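Local coordinates for protein putative glycoside hydrolase (Bacteroides thetaiotaomicron VPI-5482, PDB 3HBZ) that is of unproven function but, as a putative glycoside hydrolase that binds calcium, may play a role in carbohydrate metabolism, at residues T94-I99 against L204-I209; Y212-Y217 against E335-S340; A243-T248 against G304-A309. All blocks are in the same frame, centred on the assembly; numbering follows the deposited sequence. Where two conformers were deposited one is given.

Contact 1. Residues T94-I99 against L204-I209; sequences TELATI and LPFRHI. With NA (sodium ion), chain D; ACT (acetate ion), chain H.
L96 packs against L204 and F206 where the linker between strands 84-92 and 99-100 crosses the end of strand 200-205, one of the strands of the β-rich carbohydrate-metabolism domain. The two chain directions lie 84° apart, and the direct contact is mostly between side chains, without a shared backbone ladder. The apolar part centres on L96. Its CB meets F206 CD1 at 3.8 Å, at the ring edge and close to the ring plane, while CD1 of L96 turns to L204 CB at 4.0 Å. F206 reaches this spot because its CG stands anti to the backbone N (chi1 -172°), which carries the ring edge to L96 CB. T98 adds its methyl CG2 obliquely to F206 CE1, and V308 of strand 306-313 and L336 of strand 328-338 also pack on the phenyl ring.

The polar part is looser. The carboxylate of E95 comes to the edge of the H208 imidazole, its plane 89° from that of the ring, with OE1 3.5 Å from H208 NE2. H208 is oriented mainly from elsewhere: ND1 is hydrogen-bonded to E341, and the ring stacks on Y338.

An acetate, probably from the crystallisation liquor, bridges the segments through backbone amides. L96 N donates to its OXT at 2.7 Å and R207 N to its O at 2.6 Å, although its fit beside E95 CB is too tight to be trusted in detail. A sodium ion is bound at the far end of T94-I99, where E116 and four waters are its other ligands. I99, at the start of strand 99-100, gives the metal a carbonyl ligand, I99 O, at 2.4 Å.

Contact 2. Residues Y212-Y217 against E335-S340; sequences YLAGYY and ELIYRS
E335 N donates to A214 O at 2.8 Å, the shortest polar bond between Y212-Y217 and E335-S340, and the return bond from A214 N to E335 O closes the ring of an antiparallel hydrogen-bonded pair. Two residues along, Y212 and I337 form the same kind of pair: I337 N reaches Y212 O at 2.9 Å, with the longer reciprocal bond from Y212 N to I337 O at 3.2 Å. L213 and L336, the non-hydrogen-bonded pair between them, face the other side of the sheet.

Side chains also meet on the face that carries Y212, A214 and I337. The δ-methyl of I337 sits across the strand gap, 4.0 Å from A214 CB and 4.1 Å from Y212 CB, since CG1 lies anti to the carbonyl carbon (chi1 -58°). The Y212 ring itself leads away from this cluster and has K285 as a cation-pi partner. On the opposite face, L213 CD1 lies 3.7 Å from E335 O.

Strand 210-220 is thus an inner strand of the domain's β-structure, flanked by 328-338 on one edge and by 281-290 on the other, where L213 and G215 bond to L286 and F284. Strand 328-338 in turn bonds through L336 to T98 of the linker ahead of strand 99-100.

Contact 3. Residues A243-T248 against G304-A309; sequences AIMYET and GKYNVA
Y246 and N307 meet across an antiparallel ladder joining strands 240-247 and 306-313 within the domain's β-structure. The CB of N307 lies over one face of the Y246 ring in a CH-pi contact, 3.9 Å from its centroid and offset toward the rim. The ring and amide planes are 69° apart. Y246 CG sits between the backbone N and the carbonyl carbon (chi1 60°), which folds the ring back over N307 and brings its hydroxyl to F202 O, its hydrogen-bond partner. Cutting Y246 back to alanine would probably leave N307 CB without the ring over it and F202 O without its hydroxyl partner. The T248 side chain crosses that of N307 at about a right angle, its CG2 3.5 Å from N307 CG.

The other face of the sheet carries M245, E247, Y306 and V308. M245, modelled as selenomethionine, is extended outward from the sheet; with CG anti to the backbone N (chi1 -168°), its CE meets Y306 CB at 3.5 Å and SE approaches the phenol ring obliquely in a Met-aromatic contact. Its CG rests on V308 CG2. E247 CB packs beside Y306 CE1, and water 5 links E247 OE1 to Y306 OH; E247 OE2 has a salt-bridge partner in K300, and Y306 OH a backbone partner in D297. L301 of helix 298-303 covers M245 and Y306.

Between the two faces, paired backbone bonds join I244 with A309 and Y246 with N307, and T248 N to K305 O prolongs them beyond the last bridge. G304, with positive phi, ends the preceding helix in a Schellman motif. Water 6 ties this turn to the strand end, accepting from T248 OG1 at 2.9 Å and donating to G304 O at 2.7 Å.

In the fold
Contacts 2 and 3 each lie on the same side of the chain's centre as contact 1, and the three are connected through neighbouring strands and side-chain packing. Contacts 1 and 3, their centres about 10 Å apart, are joined by the pairing of strands 200-205 and 306-313: L204 O to V308 N and F206 N to Y306 O, each 2.9 Å and probably hydrogen-bonded. Contact 1 meets contact 2, about 12 Å away between centres, where T98 O lies 2.8 Å from L336 N. Contacts 2 and 3 meet through apolar touches, such as L213 CD2 to A243 CB at 4.2 Å. Contact 1 carries a sodium ligand; the E335 side chain of contact 2 is about 9 Å from that of calcium-binding N101, whereas contact 3 lies away from the metal sites.

Contact 1. Residues T94-I99 against L204-I209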
loop_
_atom_site.group_PDB
_atom_site.type_symbol
_atom_site.label_atom_id
_atom_site.label_comp_id
_atom_site.label_asym_id
_atom_site.label_seq_id
_atom_site.Cartn_x
_atom_site.Cartn_y
_atom_site.Cartn_z
ATOM N N THR A 94 5.565 2.388 16.266
ATOM C CA THR A 94 6.871 2.909 15.924
ATOM C C THR A 94 6.716 3.944 14.809
ATOM O O THR A 94 5.669 4.070 14.209
ATOM C CB THR A 94 7.813 1.779 15.434
ATOM O OG1 THR A 94 7.129 0.995 14.460
ATOM C CG2 THR A 94 8.221 0.900 16.599
ATOM N N GLU A 95 7.765 4.709 14.573
ATOM C CA GLU A 95 7.745 5.700 13.520
ATOM C C GLU A 95 7.957 5.011 12.164
ATOM O O GLU A 95 8.451 3.903 12.105
ATOM C CB GLU A 95 8.753 6.810 13.831
ATOM C CG GLU A 95 10.215 6.431 13.843
ATOM C CD GLU A 95 11.136 7.555 14.398
ATOM O OE1 GLU A 95 10.638 8.496 15.074
ATOM O OE2 GLU A 95 12.362 7.472 14.167
ATOM N N LEU A 96 7.499 5.638 11.081
ATOM C CA LEU A 96 7.564 5.019 9.756
ATOM C C LEU A 96 8.984 4.501 9.463
ATOM O O LEU A 96 9.955 5.173 9.760
ATOM C CB LEU A 96 7.166 6.070 8.716
ATOM C CG LEU A 96 6.585 5.592 7.412
ATOM C CD1 LEU A 96 5.364 4.656 7.639
ATOM C CD2 LEU A 96 6.223 6.804 6.516
ATOM N N ALA A 97 9.096 3.334 8.853
ATOM C CA ALA A 97 10.399 2.783 8.442
ATOM C C ALA A 97 10.895 3.629 7.269
ATOM O O ALA A 97 10.076 4.131 6.501
ATOM C CB ALA A 97 10.216 1.309 7.970
ATOM N N THR A 98 12.215 3.760 7.124
ATOM C CA THR A 98 12.814 4.609 6.067
ATOM C C THR A 98 13.942 3.949 5.246
ATOM O O THR A 98 14.517 4.599 4.370
ATOM C CB THR A 98 13.371 5.934 6.645
ATOM O OG1 THR A 98 14.525 5.678 7.470
ATOM C CG2 THR A 98 12.285 6.681 7.435
ATOM N N ILE A 99 14.240 2.681 5.528
ATOM C CA ILE A 99 15.314 1.950 4.847
ATOM C C ILE A 99 14.698 0.691 4.268
ATOM O O ILE A 99 14.194 -0.135 5.016
ATOM C CB ILE A 99 16.473 1.578 5.815
ATOM C CG1 ILE A 99 17.060 2.824 6.491
ATOM C CG2 ILE A 99 17.571 0.751 5.105
ATOM C CD1 ILE A 99 18.018 3.609 5.667
ATOM N N LEU A 204 1.159 7.321 5.074
ATOM C CA LEU A 204 1.012 7.061 6.482
ATOM C C LEU A 204 1.688 8.207 7.245
ATOM O O LEU A 204 2.483 8.965 6.668
ATOM C CB LEU A 204 1.627 5.712 6.851
ATOM C CG LEU A 204 0.859 4.444 6.394
ATOM C CD1 LEU A 204 1.671 3.144 6.746
ATOM C CD2 LEU A 204 -0.530 4.416 6.984
ATOM N N PRO A 205 1.383 8.346 8.536
ATOM C CA PRO A 205 1.937 9.496 9.273
ATOM C C PRO A 205 3.466 9.465 9.361
ATOM O O PRO A 205 4.047 8.384 9.494
ATOM C CB PRO A 205 1.292 9.371 10.650
ATOM C CG PRO A 205 0.016 8.649 10.374
ATOM C CD PRO A 205 0.381 7.629 9.332
ATOM N N PHE A 206 4.093 10.641 9.215
ATOM C CA PHE A 206 5.565 10.785 9.222
ATOM C C PHE A 206 5.911 12.048 9.994
ATOM O O PHE A 206 5.322 13.108 9.740
ATOM C CB PHE A 206 6.078 10.862 7.774
ATOM C CG PHE A 206 7.583 10.810 7.659
ATOM C CD1 PHE A 206 8.289 9.683 8.064
ATOM C CD2 PHE A 206 8.295 11.914 7.160
ATOM C CE1 PHE A 206 9.696 9.648 7.983
ATOM C CE2 PHE A 206 9.668 11.893 7.060
ATOM C CZ PHE A 206 10.392 10.742 7.493
ATOM N N ARG A 207 6.814 11.947 10.968
ATOM C CA ARG A 207 7.075 13.076 11.878
ATOM C C ARG A 207 8.459 13.721 11.696
ATOM O O ARG A 207 8.957 14.372 12.584
ATOM C CB ARG A 207 6.860 12.663 13.350
ATOM C CG ARG A 207 5.444 12.165 13.671
ATOM C CD ARG A 207 5.320 11.708 15.131
ATOM N NE ARG A 207 4.118 10.871 15.331
ATOM C CZ ARG A 207 3.095 11.134 16.151
ATOM N NH1 ARG A 207 3.076 12.228 16.885
ATOM N NH2 ARG A 207 2.073 10.283 16.245
ATOM N N HIS A 208 9.053 13.591 10.514
ATOM C CA HIS A 208 10.295 14.330 10.165
ATOM C C HIS A 208 10.068 15.052 8.824
ATOM O O HIS A 208 9.051 14.834 8.177
ATOM C CB HIS A 208 11.490 13.376 10.032
ATOM C CG HIS A 208 11.653 12.451 11.191
ATOM N ND1 HIS A 208 12.099 12.880 12.426
ATOM C CD2 HIS A 208 11.404 11.119 11.315
ATOM C CE1 HIS A 208 12.138 11.847 13.257
ATOM N NE2 HIS A 208 11.718 10.768 12.609
ATOM N N ILE A 209 11.038 15.869 8.416
ATOM C CA ILE A 209 10.991 16.614 7.181
ATOM C C ILE A 209 11.791 15.813 6.185
ATOM O O ILE A 209 13.028 15.767 6.273
ATOM C CB ILE A 209 11.585 18.028 7.327
ATOM C CG1 ILE A 209 10.770 18.868 8.325
ATOM C CG2 ILE A 209 11.583 18.744 5.962
ATOM C CD1 ILE A 209 11.367 20.254 8.628
HETATM NA NA NA D . 13.552 -1.633 6.754
HETATM C C ACT H . 8.059 8.715 11.654
HETATM O O ACT H . 7.930 9.836 12.008
HETATM O OXT ACT H . 6.902 8.192 11.753
HETATM C CH3 ACT H . 9.424 8.142 11.136
HETATM O O HOH W 1 13.140 -4.072 7.447
HETATM O O HOH W 2 16.228 -1.915 7.400
HETATM O O HOH W 3 12.718 -1.363 8.738
HETATM O O HOH W 4 14.134 -3.233 4.536
#

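Contact 2. Residues Y212-Y217 against E335-S340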
loop_
_atom_site.group_PDB
_atom_site.type_symbol
_atom_site.label_atom_id
_atom_site.label_comp_id
_atom_site.label_asym_id
_atom_site.label_seq_id
_atom_site.Cartn_x
_atom_site.Cartn_y
_atom_site.Cartn_z
ATOM N N TYR A 212 15.064 13.805 0.667
ATOM C CA TYR A 212 15.381 13.058 -0.565
ATOM C C TYR A 212 14.818 11.662 -0.488
ATOM O O TYR A 212 14.701 11.101 0.618
ATOM C CB TYR A 212 16.901 12.874 -0.770
ATOM C CG TYR A 212 17.648 14.162 -0.946
ATOM C CD1 TYR A 212 18.138 14.826 0.149
ATOM C CD2 TYR A 212 17.806 14.745 -2.199
ATOM C CE1 TYR A 212 18.786 16.028 0.031
ATOM C CE2 TYR A 212 18.492 15.974 -2.337
ATOM C CZ TYR A 212 18.961 16.596 -1.200
ATOM O OH TYR A 212 19.645 17.767 -1.220
ATOM N N LEU A 213 14.418 11.135 -1.660
ATOM C CA LEU A 213 14.114 9.718 -1.851
ATOM C C LEU A 213 15.228 9.191 -2.774
ATOM O O LEU A 213 15.363 9.674 -3.906
ATOM C CB LEU A 213 12.778 9.534 -2.564
ATOM C CG LEU A 213 12.407 8.062 -2.851
ATOM C CD1 LEU A 213 12.254 7.277 -1.539
ATOM C CD2 LEU A 213 11.112 7.985 -3.643
ATOM N N ALA A 214 15.989 8.205 -2.305
ATOM C CA ALA A 214 17.145 7.680 -3.015
ATOM C C ALA A 214 17.016 6.170 -3.140
ATOM O O ALA A 214 16.326 5.561 -2.348
ATOM C CB ALA A 214 18.470 8.048 -2.265
ATOM N N GLY A 215 17.627 5.600 -4.178
ATOM C CA GLY A 215 17.677 4.161 -4.345
ATOM C C GLY A 215 18.175 3.770 -5.702
ATOM O O GLY A 215 18.728 4.604 -6.421
ATOM N N TYR A 216 17.999 2.490 -6.052
ATOM C CA TYR A 216 18.437 2.006 -7.343
ATOM C C TYR A 216 17.311 1.360 -8.141
ATOM O O TYR A 216 16.431 0.713 -7.564
ATOM C CB TYR A 216 19.577 0.989 -7.163
ATOM C CG TYR A 216 20.829 1.637 -6.689
ATOM C CD1 TYR A 216 21.040 1.850 -5.333
ATOM C CD2 TYR A 216 21.802 2.086 -7.600
ATOM C CE1 TYR A 216 22.190 2.458 -4.887
ATOM C CE2 TYR A 216 22.970 2.689 -7.156
ATOM C CZ TYR A 216 23.133 2.885 -5.796
ATOM O OH TYR A 216 24.244 3.487 -5.318
ATOM N N TYR A 217 17.399 1.461 -9.479
ATOM C CA TYR A 217 16.440 0.793 -10.343
ATOM C C TYR A 217 17.056 0.247 -11.603
ATOM O O TYR A 217 18.140 0.644 -12.013
ATOM C CB TYR A 217 15.254 1.695 -10.696
ATOM C CG TYR A 217 15.532 2.658 -11.808
ATOM C CD1 TYR A 217 16.287 3.816 -11.575
ATOM C CD2 TYR A 217 15.046 2.437 -13.092
ATOM C CE1 TYR A 217 16.539 4.728 -12.595
ATOM C CE2 TYR A 217 15.325 3.323 -14.129
ATOM C CZ TYR A 217 16.062 4.480 -13.865
ATOM O OH TYR A 217 16.341 5.368 -14.874
ATOM N N GLU A 335 16.020 4.507 0.216
ATOM C CA GLU A 335 16.004 5.198 1.480
ATOM C C GLU A 335 15.149 6.453 1.427
ATOM O O GLU A 335 15.285 7.282 0.531
ATOM C CB GLU A 335 17.454 5.564 1.910
ATOM C CG GLU A 335 17.461 6.050 3.304
ATOM C CD GLU A 335 18.837 6.279 3.894
ATOM O OE1 GLU A 335 19.848 6.139 3.173
ATOM O OE2 GLU A 335 18.872 6.601 5.104
ATOM N N LEU A 336 14.294 6.627 2.422
ATOM C CA LEU A 336 13.679 7.940 2.677
ATOM C C LEU A 336 14.589 8.749 3.618
ATOM O O LEU A 336 14.697 8.458 4.822
ATOM C CB LEU A 336 12.282 7.734 3.283
ATOM C CG LEU A 336 11.510 9.017 3.571
ATOM C CD1 LEU A 336 11.355 9.874 2.308
ATOM C CD2 LEU A 336 10.140 8.642 4.246
ATOM N N ILE A 337 15.276 9.749 3.066
ATOM C CA ILE A 337 16.234 10.560 3.827
ATOM C C ILE A 337 15.492 11.799 4.327
ATOM O O ILE A 337 14.771 12.451 3.563
ATOM C CB ILE A 337 17.463 10.982 2.943
ATOM C CG1 ILE A 337 18.172 9.717 2.382
ATOM C CG2 ILE A 337 18.489 11.877 3.739
ATOM C CD1 ILE A 337 19.102 9.981 1.177
ATOM N N TYR A 338 15.660 12.086 5.607
ATOM C CA TYR A 338 15.038 13.230 6.258
ATOM C C TYR A 338 16.041 14.081 7.070
ATOM O O TYR A 338 17.153 13.641 7.424
ATOM C CB TYR A 338 13.901 12.765 7.162
ATOM C CG TYR A 338 14.275 11.787 8.244
ATOM C CD1 TYR A 338 14.723 12.236 9.478
ATOM C CD2 TYR A 338 14.174 10.410 8.033
ATOM C CE1 TYR A 338 15.065 11.346 10.497
ATOM C CE2 TYR A 338 14.498 9.504 9.054
ATOM C CZ TYR A 338 14.939 9.991 10.280
ATOM O OH TYR A 338 15.274 9.141 11.284
ATOM N N ARG A 339 15.648 15.317 7.334
ATOM C CA ARG A 339 16.560 16.261 7.997
ATOM C C ARG A 339 16.786 15.868 9.455
ATOM O O ARG A 339 15.810 15.528 10.131
ATOM C CB ARG A 339 15.999 17.657 7.944
ATOM C CG ARG A 339 16.969 18.702 8.570
ATOM C CD ARG A 339 16.500 20.105 8.290
ATOM N NE ARG A 339 16.450 20.233 6.842
ATOM C CZ ARG A 339 15.516 20.881 6.162
ATOM N NH1 ARG A 339 14.513 21.493 6.804
ATOM N NH2 ARG A 339 15.589 20.902 4.821
ATOM N N SER A 340 18.045 15.930 9.941
ATOM C CA SER A 340 18.327 15.634 11.376
ATOM C C SER A 340 17.792 16.754 12.275
ATOM O O SER A 340 17.932 17.927 11.936
ATOM C CB SER A 340 19.829 15.353 11.671
ATOM O OG SER A 340 20.711 16.223 10.968
#

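Contact 3. Residues A243-T248 against G304-A309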
loop_
_atom_site.group_PDB
_atom_site.type_symbol
_atom_site.label_atom_id
_atom_site.label_comp_id
_atom_site.label_asym_id
_atom_site.label_seq_id
_atom_site.Cartn_x
_atom_site.Cartn_y
_atom_site.Cartn_z
ATOM N N ALA A 243 7.276 10.508 -4.369
ATOM C CA ALA A 243 6.898 10.577 -2.962
ATOM C C ALA A 243 6.181 11.893 -2.737
ATOM O O ALA A 243 6.440 12.886 -3.444
ATOM C CB ALA A 243 8.126 10.449 -2.023
ATOM N N ILE A 244 5.222 11.878 -1.812
ATOM C CA ILE A 244 4.431 13.068 -1.472
ATOM C C ILE A 244 4.350 13.181 0.056
ATOM O O ILE A 244 4.461 12.193 0.774
ATOM C CB ILE A 244 3.039 13.033 -2.096
ATOM C CG1 ILE A 244 2.275 11.756 -1.667
ATOM C CG2 ILE A 244 3.123 13.079 -3.608
ATOM C CD1 ILE A 244 0.844 11.628 -2.263
HETATM N N MSE A 245 4.241 14.407 0.525
HETATM C CA MSE A 245 3.950 14.740 1.910
HETATM C C MSE A 245 2.738 15.665 1.859
HETATM O O MSE A 245 2.711 16.645 1.076
HETATM C CB MSE A 245 5.093 15.476 2.532
HETATM C CG MSE A 245 4.963 15.588 4.033
HETATM SE SE MSE A 245 6.360 16.647 4.714
HETATM C CE MSE A 245 6.086 16.262 6.627
ATOM N N TYR A 246 1.729 15.336 2.652
ATOM C CA TYR A 246 0.540 16.164 2.771
ATOM C C TYR A 246 0.007 16.213 4.194
ATOM O O TYR A 246 0.208 15.305 4.994
ATOM C CB TYR A 246 -0.569 15.643 1.827
ATOM C CG TYR A 246 -1.000 14.224 2.118
ATOM C CD1 TYR A 246 -0.303 13.132 1.613
ATOM C CD2 TYR A 246 -2.105 13.961 2.939
ATOM C CE1 TYR A 246 -0.726 11.806 1.867
ATOM C CE2 TYR A 246 -2.513 12.629 3.223
ATOM C CZ TYR A 246 -1.843 11.575 2.689
ATOM O OH TYR A 246 -2.254 10.290 3.044
ATOM N N GLU A 247 -0.705 17.288 4.481
ATOM C CA GLU A 247 -1.365 17.471 5.736
ATOM C C GLU A 247 -2.743 16.759 5.746
ATOM O O GLU A 247 -3.543 16.925 4.827
ATOM C CB GLU A 247 -1.581 18.967 5.963
ATOM C CG GLU A 247 -2.219 19.234 7.323
ATOM C CD GLU A 247 -2.307 20.726 7.664
ATOM O OE1 GLU A 247 -1.734 21.540 6.916
ATOM O OE2 GLU A 247 -2.929 21.049 8.706
ATOM N N THR A 248 -3.000 15.975 6.793
ATOM C CA THR A 248 -4.266 15.282 6.940
ATOM C C THR A 248 -5.265 16.178 7.668
ATOM O O THR A 248 -4.899 17.166 8.264
ATOM C CB THR A 248 -4.103 13.960 7.701
ATOM O OG1 THR A 248 -3.488 14.211 8.953
ATOM C CG2 THR A 248 -3.235 12.976 6.919
ATOM N N GLY A 304 1.938 14.582 14.373
ATOM C CA GLY A 304 1.578 13.555 13.407
ATOM C C GLY A 304 0.496 13.935 12.396
ATOM O O GLY A 304 -0.171 13.046 11.849
ATOM N N LYS A 305 0.355 15.230 12.123
ATOM C CA LYS A 305 -0.628 15.765 11.158
ATOM C C LYS A 305 -0.182 15.708 9.694
ATOM O O LYS A 305 -0.920 16.163 8.825
ATOM C CB LYS A 305 -0.953 17.237 11.487
ATOM C CG LYS A 305 -1.543 17.508 12.854
ATOM C CD LYS A 305 -2.814 16.717 13.075
ATOM C CE LYS A 305 -3.578 17.158 14.341
ATOM N NZ LYS A 305 -4.697 16.185 14.569
ATOM N N TYR A 306 1.002 15.154 9.410
ATOM C CA TYR A 306 1.454 14.983 8.011
ATOM C C TYR A 306 1.676 13.519 7.723
ATOM O O TYR A 306 2.158 12.771 8.580
ATOM C CB TYR A 306 2.756 15.774 7.699
ATOM C CG TYR A 306 2.633 17.282 7.851
ATOM C CD1 TYR A 306 2.098 18.079 6.836
ATOM C CD2 TYR A 306 3.054 17.914 9.006
ATOM C CE1 TYR A 306 1.971 19.449 6.978
ATOM C CE2 TYR A 306 2.952 19.288 9.150
ATOM C CZ TYR A 306 2.402 20.051 8.128
ATOM O OH TYR A 306 2.279 21.414 8.294
ATOM N N ASN A 307 1.309 13.121 6.504
ATOM C CA ASN A 307 1.591 11.823 5.989
ATOM C C ASN A 307 2.576 11.930 4.859
ATOM O O ASN A 307 2.601 12.927 4.103
ATOM C CB ASN A 307 0.321 11.179 5.407
ATOM C CG ASN A 307 -0.618 10.632 6.464
ATOM O OD1 ASN A 307 -0.405 10.818 7.670
ATOM N ND2 ASN A 307 -1.686 9.952 6.003
ATOM N N VAL A 308 3.322 10.846 4.681
ATOM C CA VAL A 308 4.185 10.694 3.546
ATOM C C VAL A 308 3.791 9.416 2.852
ATOM O O VAL A 308 3.468 8.415 3.521
ATOM C CB VAL A 308 5.690 10.632 3.946
ATOM C CG1 VAL A 308 6.512 10.137 2.736
ATOM C CG2 VAL A 308 6.174 12.046 4.393
ATOM N N ALA A 309 3.809 9.454 1.519
ATOM C CA ALA A 309 3.721 8.267 0.668
ATOM C C ALA A 309 4.914 8.189 -0.267
ATOM O O ALA A 309 5.405 9.221 -0.761
ATOM C CB ALA A 309 2.416 8.289 -0.182
HETATM O O HOH W 5 0.802 22.649 6.582
HETATM O O HOH W 6 -1.442 12.272 9.621
#